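Local coordinates for protein nitrophorin Cim l NP (Cimex lectularius, PDB 1YJH) that carries nitric oxide on its heme b in the insect's saliva and releases it into the victim during feeding, causing vasodilation, at residues V9-W14 with F165-G170; L172-E177 with D199-A204; N191-M196 with E215-F220. All coordinates share one frame; numbering follows the deposited sequence.

Interaction 1 of 3, residues V9-W14 with F165-G170; sequences VHTVSW and FLFWIG
Thr11 and Ile169 meet where the inward side chains of 9-14 and 165-170 interleave: Thr11 CB lies 3.8 Å from Ile169 CG2, and Thr11 OG1 is equally close to that methyl. The first torsion of Ile169 (chi1 62°) sets CG1 between its backbone N and carbonyl carbon, and the extended chi2 then carries CD1 across to Val12 O at 3.9 Å. Toward the start of both strands the contact turns aromatic. Val9 CG1 sits over one face of the Phe167 ring, Val9 CG2 is 4.3 Å from Phe167 CZ, and Thr11 CG2 approaches the same ring obliquely. At the far end Ser13 packs by its CB, 3.6 Å from Gly170 N. Ser13 OG is 3.3 Å from Gly170 N, but the angle is too poor for a hydrogen bond; the hydroxyl is bonded instead to Asp243. The strand axes run nearly parallel, 22° apart, at a closest approach of 8.0 Å, which is intersheet spacing and not that of neighbours in one sheet. Strand 6-17 belongs to the six-stranded sheet and strand 165-169 to the five-stranded one, so this is the interior of the beta sandwich of the DNase I-like fold. Strand 6-17 is fixed within its own sheet: Val9 and Thr11 by backbone bonds to Phe278 and Ala276, His10 and Val12 by backbone bonds to Ala41. On the other strand, Ile169 O is bonded to the Thr133 hydroxyl. Phe131 and Phe278 add their rings beside Phe167, while Ala41 and Ala43 of strand 39-46 touch Ile169. Trp14 touches the heme.

Interaction 2 of 3, residues L172-E177 with D199-A204; sequences LNVRVE and DQLKKA
The side-chain amide of Gln200 stands almost perpendicular to the carboxylate of Glu177, their planes 87° apart. Gln200 NE2 donates to Glu177 OE1 over 2.9 Å in a nearly straight bond (173°); the acceptor lies in the amide plane, yet the donor reaches the oxygen from above the carboxylate plane. The other end of the amide accepts a hydrogen bond from Arg175 N, 2.8 Å from Gln200 OE1, and OE1 has a second donor in Lys147. On one face of the Arg175 guanidinium lies Asn173 OD1, offset toward the rim, while in its plane NH1 bonds to Val174 O; a salt bridge with Asp171 and a cation-pi contact with Tyr224 further position the group. Gln200 N returns a bond to Arg175 O at 2.9 Å, so main chain and side chain of the glutamine together grip Arg175. Next to this, Val176 and Asp199 form a single beta bridge, joining the loop after strand 165-169 to the residues leading into helix 201-206. Asp199 OD2 makes a capping bond at the turn into that helix, accepting from Leu201 N at 2.9 Å, and its OD1 forms a salt bridge with Arg244. With CG1 anti to the backbone N (chi1 168°), Val174 sets this methyl 3.1 Å from Leu201 N, tight against the cap. Toward the solvent side, where Glu177 is exposed, Lys203 CE lies 3.3 Å from Glu177 OE1, although Lys203 NZ is beyond salt-bridge distance.

Interaction 3 of 3, residues N191-M196 with E215-F220; sequences NIDGLM and EPQVTF
Ile192 presents two branches to 215-220: CG2 lies anti to the backbone N, while CG1 (chi1 -61°) stands beside that N and chi2 bends CD1 onward along the loop. The branches meet successive carbonyls. Ile192 CG2 is 3.2 Å from Val218 O, Ile192 CG1 faces Thr219 O, and Ile192 CD1 reaches Phe220 O at 3.8 Å. Met196, one helical turn later, leaves its backbone with CG anti to N but bends at both chi2 and chi3 (53° and 78°), which brings its terminal methyl crosswise onto Val218. Met196 CE is 3.6 Å from Val218 CB, and both valine methyls are nearly as close, so the contact covers the whole isopropyl group. Val218 is also packed from its own segment, with CG1 over the centre of one face of the Phe220 ring, 3.9 Å above its plane. Trp241 and Tyr260 also touch this valine and meet the Phe220 ring.

The polar side of the contact is bridged by water. Water 1 donates to Asp193 OD1 at 2.8 Å and, over a longer 3.3 Å, to Val218 O. Water 2 lies between the same two acceptors, 2.7 Å from Asp193 OD1. The helix that carries Ile192, Asp193 and Met196 is begun by Asn191, whose OD1 accepts from Gly194 N at 2.8 Å from above the carbonyl plane. This is an N-capped short helix packed through Ile192 and Met196, spaced i and i+4, on an irregular loop that lies against strand 255-262 of the DNase I-like fold, away from the heme-binding cysteine.

Interaction 1 lies deep in the protein, its centre about 4 Å from that of the chain, where the two sheets face each other; interactions 2 and 3 lie about 15 and 17 Å out. Segment 165-170 is followed almost at once by 172-177, after a corner at Gly170, so interaction 2 takes up the chain as it leaves the core, about 18 Å away centre to centre. Interaction 3 is equally far from interaction 1, nearest atoms about 8 Å apart. Interactions 2 and 3, centres about 13 Å apart, alternate in sequence and touch: Lys202 NZ lies 2.7 Å from Met196 O, and Val176 packs on Leu195. The successive helices 192-196 and 201-206 are thus tied into one peripheral region beside the sandwich.

Interaction 1 of 3, residues V9-W14 with F165-G170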
# COMPACT_ATOMS: atom_id res chain seq x y z
N VAL A 9 -11.71 -3.34 -5.75
CA VAL A 9 -10.92 -2.50 -4.91
C VAL A 9 -9.63 -2.35 -5.67
O VAL A 9 -9.09 -3.34 -6.16
CB VAL A 9 -10.55 -3.18 -3.55
CG1 VAL A 9 -9.63 -2.29 -2.72
CG2 VAL A 9 -11.86 -3.57 -2.73
N HIS A 10 -9.19 -1.11 -5.84
CA HIS A 10 -7.84 -0.82 -6.29
C HIS A 10 -7.06 -0.21 -5.14
O HIS A 10 -7.54 0.72 -4.45
CB HIS A 10 -7.90 0.22 -7.44
CG HIS A 10 -8.43 -0.33 -8.71
ND1 HIS A 10 -8.18 0.28 -9.93
CD2 HIS A 10 -9.12 -1.47 -8.99
CE1 HIS A 10 -8.73 -0.44 -10.89
NE2 HIS A 10 -9.30 -1.51 -10.36
N THR A 11 -5.80 -0.64 -5.00
CA THR A 11 -4.89 -0.07 -4.06
C THR A 11 -3.63 0.30 -4.80
O THR A 11 -3.21 -0.43 -5.70
CB THR A 11 -4.52 -1.08 -2.91
OG1 THR A 11 -3.86 -2.17 -3.48
CG2 THR A 11 -5.79 -1.70 -2.23
N VAL A 12 -3.07 1.44 -4.42
CA VAL A 12 -1.69 1.80 -4.87
C VAL A 12 -0.86 2.35 -3.71
O VAL A 12 -1.31 3.18 -2.86
CB VAL A 12 -1.79 2.80 -6.08
CG1 VAL A 12 -2.35 4.12 -5.66
CG2 VAL A 12 -0.39 3.00 -6.80
N SER A 13 0.39 1.91 -3.65
CA SER A 13 1.22 2.54 -2.72
C SER A 13 2.51 2.92 -3.40
O SER A 13 2.84 2.33 -4.47
CB SER A 13 1.50 1.65 -1.47
OG SER A 13 2.39 0.57 -1.82
N TRP A 14 3.20 3.86 -2.81
CA TRP A 14 4.48 4.31 -3.35
C TRP A 14 5.31 4.94 -2.29
O TRP A 14 4.87 5.87 -1.58
CB TRP A 14 4.11 5.31 -4.47
CG TRP A 14 5.23 5.80 -5.37
CD1 TRP A 14 6.54 5.35 -5.47
CD2 TRP A 14 5.08 6.84 -6.33
NE1 TRP A 14 7.21 6.11 -6.43
CE2 TRP A 14 6.34 7.02 -6.96
CE3 TRP A 14 4.00 7.64 -6.72
CZ2 TRP A 14 6.52 7.95 -8.02
CZ3 TRP A 14 4.18 8.57 -7.74
CH2 TRP A 14 5.44 8.73 -8.35
N PHE A 165 -12.91 -7.54 5.04
CA PHE A 165 -11.88 -7.36 3.96
C PHE A 165 -10.78 -6.42 4.47
O PHE A 165 -11.03 -5.31 4.92
CB PHE A 165 -12.52 -6.75 2.72
CG PHE A 165 -13.78 -7.45 2.26
CD1 PHE A 165 -15.03 -6.88 2.50
CD2 PHE A 165 -13.71 -8.67 1.58
CE1 PHE A 165 -16.20 -7.55 2.09
CE2 PHE A 165 -14.85 -9.30 1.15
CZ PHE A 165 -16.10 -8.74 1.42
N LEU A 166 -9.53 -6.93 4.40
CA LEU A 166 -8.38 -6.18 4.97
C LEU A 166 -7.30 -6.07 3.94
O LEU A 166 -7.09 -6.98 3.18
CB LEU A 166 -7.81 -6.84 6.21
CG LEU A 166 -8.80 -6.86 7.40
CD1 LEU A 166 -9.45 -8.20 7.40
CD2 LEU A 166 -8.08 -6.50 8.72
N PHE A 167 -6.74 -4.89 3.86
CA PHE A 167 -5.62 -4.63 2.93
C PHE A 167 -4.54 -3.87 3.69
O PHE A 167 -4.83 -2.98 4.44
CB PHE A 167 -6.14 -3.77 1.72
CG PHE A 167 -7.22 -4.53 0.90
CD1 PHE A 167 -8.55 -4.40 1.25
CD2 PHE A 167 -6.90 -5.47 -0.06
CE1 PHE A 167 -9.55 -5.14 0.63
CE2 PHE A 167 -7.88 -6.20 -0.71
CZ PHE A 167 -9.24 -6.04 -0.33
N TRP A 168 -3.28 -4.21 3.41
CA TRP A 168 -2.14 -3.57 4.04
C TRP A 168 -1.26 -3.22 2.85
O TRP A 168 -0.83 -4.09 2.14
CB TRP A 168 -1.39 -4.54 4.96
CG TRP A 168 -0.49 -3.91 5.90
CD1 TRP A 168 0.44 -2.96 5.67
CD2 TRP A 168 -0.41 -4.21 7.32
NE1 TRP A 168 1.07 -2.59 6.83
CE2 TRP A 168 0.57 -3.35 7.87
CE3 TRP A 168 -1.11 -5.09 8.17
CZ2 TRP A 168 0.92 -3.36 9.24
CZ3 TRP A 168 -0.75 -5.11 9.52
CH2 TRP A 168 0.23 -4.27 10.05
N ILE A 169 -1.05 -1.93 2.66
CA ILE A 169 -0.28 -1.41 1.49
C ILE A 169 0.75 -0.40 1.89
O ILE A 169 0.55 0.45 2.79
CB ILE A 169 -1.27 -0.79 0.47
CG1 ILE A 169 -2.03 0.41 1.11
CG2 ILE A 169 -2.13 -1.91 -0.11
CD1 ILE A 169 -2.96 1.17 0.11
N GLY A 170 1.94 -0.55 1.29
CA GLY A 170 3.01 0.35 1.59
C GLY A 170 4.34 -0.38 1.51
O GLY A 170 4.39 -1.60 1.14

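Interaction 2 of 3, residues L172-E177 with D199-A204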
# COMPACT_ATOMS: atom_id res chain seq x y z
N LEU A 172 6.84 -2.14 3.35
CA LEU A 172 6.76 -2.85 4.69
C LEU A 172 8.15 -2.94 5.28
O LEU A 172 8.34 -3.55 6.35
CB LEU A 172 6.25 -4.22 4.48
CG LEU A 172 4.86 -4.39 3.81
CD1 LEU A 172 4.50 -5.86 3.63
CD2 LEU A 172 3.78 -3.66 4.48
N ASN A 173 9.15 -2.35 4.64
CA ASN A 173 10.54 -2.46 5.11
C ASN A 173 11.11 -3.91 5.03
O ASN A 173 12.01 -4.26 5.75
CB ASN A 173 10.85 -1.80 6.49
CG ASN A 173 12.31 -1.34 6.56
OD1 ASN A 173 12.90 -0.96 5.51
ND2 ASN A 173 12.90 -1.45 7.72
N VAL A 174 10.55 -4.69 4.11
CA VAL A 174 10.95 -6.06 3.78
C VAL A 174 11.85 -5.90 2.55
O VAL A 174 11.49 -5.21 1.59
CB VAL A 174 9.67 -6.85 3.41
CG1 VAL A 174 9.96 -8.26 2.75
CG2 VAL A 174 8.82 -7.22 4.72
N ARG A 175 12.97 -6.55 2.62
CA ARG A 175 13.98 -6.45 1.51
C ARG A 175 14.42 -7.85 1.02
O ARG A 175 14.04 -8.89 1.53
CB ARG A 175 15.21 -5.66 1.96
CG ARG A 175 14.82 -4.14 2.29
CD ARG A 175 14.35 -3.32 1.07
NE ARG A 175 14.04 -1.90 1.38
CZ ARG A 175 12.81 -1.44 1.64
NH1 ARG A 175 11.72 -2.23 1.70
NH2 ARG A 175 12.68 -0.13 1.82
N VAL A 176 15.23 -7.83 -0.04
CA VAL A 176 15.79 -9.08 -0.56
C VAL A 176 17.14 -9.32 0.12
O VAL A 176 18.07 -8.50 -0.06
CB VAL A 176 15.87 -8.98 -2.13
CG1 VAL A 176 16.86 -10.08 -2.72
CG2 VAL A 176 14.44 -8.96 -2.78
N GLU A 177 17.22 -10.41 0.90
CA GLU A 177 18.39 -10.75 1.66
C GLU A 177 19.43 -11.59 0.90
O GLU A 177 19.64 -12.79 1.18
CB GLU A 177 17.91 -11.43 2.94
CG GLU A 177 19.06 -11.33 3.96
CD GLU A 177 18.63 -11.77 5.36
OE1 GLU A 177 17.43 -11.50 5.75
OE2 GLU A 177 19.51 -12.34 6.06
N ASP A 199 13.50 -12.98 -0.42
CA ASP A 199 12.77 -11.87 0.12
C ASP A 199 12.36 -12.13 1.58
O ASP A 199 12.09 -13.31 1.96
CB ASP A 199 11.52 -11.67 -0.77
CG ASP A 199 10.54 -10.70 -0.16
OD1 ASP A 199 10.76 -9.50 -0.31
OD2 ASP A 199 9.54 -11.06 0.50
N GLN A 200 12.31 -11.03 2.35
CA GLN A 200 12.13 -11.19 3.81
C GLN A 200 10.67 -11.35 4.27
O GLN A 200 10.47 -11.56 5.49
CB GLN A 200 12.82 -10.07 4.51
CG GLN A 200 14.33 -10.04 4.29
CD GLN A 200 14.97 -8.79 4.84
OE1 GLN A 200 14.39 -7.73 4.73
NE2 GLN A 200 16.23 -8.94 5.37
N LEU A 201 9.65 -11.31 3.40
CA LEU A 201 8.27 -11.43 3.91
C LEU A 201 8.10 -12.80 4.58
O LEU A 201 7.50 -12.89 5.65
CB LEU A 201 7.23 -11.30 2.78
CG LEU A 201 5.76 -11.31 3.23
CD1 LEU A 201 5.59 -10.29 4.33
CD2 LEU A 201 4.89 -11.05 1.98
N LYS A 202 8.66 -13.85 3.97
CA LYS A 202 8.57 -15.15 4.60
C LYS A 202 9.23 -15.24 5.95
O LYS A 202 8.71 -15.96 6.81
CB LYS A 202 9.12 -16.25 3.67
CG LYS A 202 10.57 -16.13 3.37
CD LYS A 202 11.02 -17.35 2.43
CE LYS A 202 10.43 -17.13 1.04
NZ LYS A 202 10.87 -15.82 0.38
N LYS A 203 10.37 -14.55 6.08
CA LYS A 203 11.09 -14.43 7.40
C LYS A 203 10.22 -13.74 8.44
O LYS A 203 10.08 -14.24 9.60
CB LYS A 203 12.40 -13.73 7.23
CG LYS A 203 13.31 -14.46 6.29
CD LYS A 203 14.74 -13.87 6.36
CE LYS A 203 15.55 -14.19 5.12
NZ LYS A 203 16.00 -15.61 5.10
N ALA A 204 9.61 -12.62 8.05
CA ALA A 204 8.64 -11.87 8.89
C ALA A 204 7.50 -12.79 9.31
O ALA A 204 7.13 -12.86 10.49
CB ALA A 204 8.12 -10.61 8.14

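Interaction 3 of 3, residues N191-M196 with E215-F220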
# COMPACT_ATOMS: atom_id res chain seq x y z
N ASN A 191 14.26 -14.36 -13.35
CA ASN A 191 13.90 -15.38 -12.44
C ASN A 191 13.33 -14.72 -11.17
O ASN A 191 14.00 -14.65 -10.13
CB ASN A 191 15.12 -16.25 -12.14
CG ASN A 191 14.76 -17.48 -11.30
OD1 ASN A 191 13.59 -17.68 -10.86
ND2 ASN A 191 15.75 -18.36 -11.13
N ILE A 192 12.08 -14.31 -11.28
CA ILE A 192 11.42 -13.55 -10.20
C ILE A 192 11.19 -14.44 -8.97
O ILE A 192 11.50 -14.04 -7.80
CB ILE A 192 10.06 -13.00 -10.76
CG1 ILE A 192 10.30 -12.04 -11.95
CG2 ILE A 192 9.22 -12.43 -9.66
CD1 ILE A 192 11.27 -10.95 -11.74
N ASP A 193 10.77 -15.68 -9.20
CA ASP A 193 10.53 -16.59 -8.08
C ASP A 193 11.85 -16.97 -7.40
O ASP A 193 11.87 -17.13 -6.18
CB ASP A 193 9.78 -17.85 -8.51
CG ASP A 193 8.37 -17.60 -8.94
OD1 ASP A 193 7.80 -16.55 -8.67
OD2 ASP A 193 7.73 -18.50 -9.57
N GLY A 194 12.94 -17.08 -8.19
CA GLY A 194 14.28 -17.45 -7.66
C GLY A 194 14.74 -16.36 -6.70
O GLY A 194 15.27 -16.61 -5.61
N LEU A 195 14.56 -15.13 -7.16
CA LEU A 195 14.93 -13.99 -6.32
C LEU A 195 14.00 -13.81 -5.11
O LEU A 195 14.49 -13.43 -4.04
CB LEU A 195 15.02 -12.68 -7.14
CG LEU A 195 15.59 -11.45 -6.41
CD1 LEU A 195 16.95 -11.75 -5.89
CD2 LEU A 195 15.52 -10.32 -7.42
N MET A 196 12.68 -13.97 -5.35
CA MET A 196 11.72 -13.96 -4.20
C MET A 196 12.09 -14.97 -3.10
O MET A 196 11.68 -14.80 -1.93
CB MET A 196 10.30 -14.27 -4.74
CG MET A 196 9.14 -13.81 -3.86
SD MET A 196 9.12 -12.05 -3.35
CE MET A 196 8.58 -11.14 -4.68
N GLU A 215 0.15 -12.26 -0.10
CA GLU A 215 0.49 -11.34 -1.14
C GLU A 215 0.05 -11.99 -2.47
O GLU A 215 0.31 -13.16 -2.69
CB GLU A 215 2.00 -11.12 -1.15
CG GLU A 215 2.43 -10.01 -2.12
CD GLU A 215 3.89 -9.66 -2.03
OE1 GLU A 215 4.70 -10.43 -1.48
OE2 GLU A 215 4.23 -8.62 -2.58
N PRO A 216 -0.50 -11.23 -3.40
CA PRO A 216 -0.73 -11.79 -4.74
C PRO A 216 0.63 -12.24 -5.36
O PRO A 216 1.72 -11.73 -5.00
CB PRO A 216 -1.30 -10.58 -5.53
CG PRO A 216 -1.92 -9.69 -4.50
CD PRO A 216 -0.84 -9.79 -3.33
N GLN A 217 0.58 -13.16 -6.33
CA GLN A 217 1.82 -13.60 -6.96
C GLN A 217 2.54 -12.42 -7.63
O GLN A 217 1.94 -11.66 -8.37
CB GLN A 217 1.56 -14.66 -8.04
CG GLN A 217 2.61 -14.56 -9.15
CD GLN A 217 2.62 -15.74 -10.07
OE1 GLN A 217 3.69 -16.38 -10.27
NE2 GLN A 217 1.45 -16.09 -10.63
N VAL A 218 3.85 -12.30 -7.39
CA VAL A 218 4.63 -11.26 -7.97
C VAL A 218 5.34 -11.76 -9.26
O VAL A 218 6.07 -12.74 -9.22
CB VAL A 218 5.76 -10.82 -6.95
CG1 VAL A 218 6.70 -9.85 -7.59
CG2 VAL A 218 5.13 -10.20 -5.71
N THR A 219 5.08 -11.08 -10.35
CA THR A 219 5.69 -11.37 -11.64
C THR A 219 6.50 -10.21 -12.17
O THR A 219 7.06 -10.33 -13.26
CB THR A 219 4.51 -11.68 -12.67
OG1 THR A 219 3.70 -10.51 -12.83
CG2 THR A 219 3.56 -12.66 -12.08
N PHE A 220 6.54 -9.06 -11.48
CA PHE A 220 7.35 -7.91 -11.87
C PHE A 220 8.74 -7.90 -11.20
O PHE A 220 8.88 -8.49 -10.10
CB PHE A 220 6.60 -6.57 -11.62
CG PHE A 220 5.92 -6.50 -10.25
CD1 PHE A 220 6.59 -5.88 -9.23
CD2 PHE A 220 4.65 -7.10 -10.02
CE1 PHE A 220 5.97 -5.79 -7.92
CE2 PHE A 220 4.04 -6.99 -8.78
CZ PHE A 220 4.72 -6.34 -7.73
O HOH W 1 7.32 -14.57 -6.81
O HOH W 2 6.25 -15.17 -10.44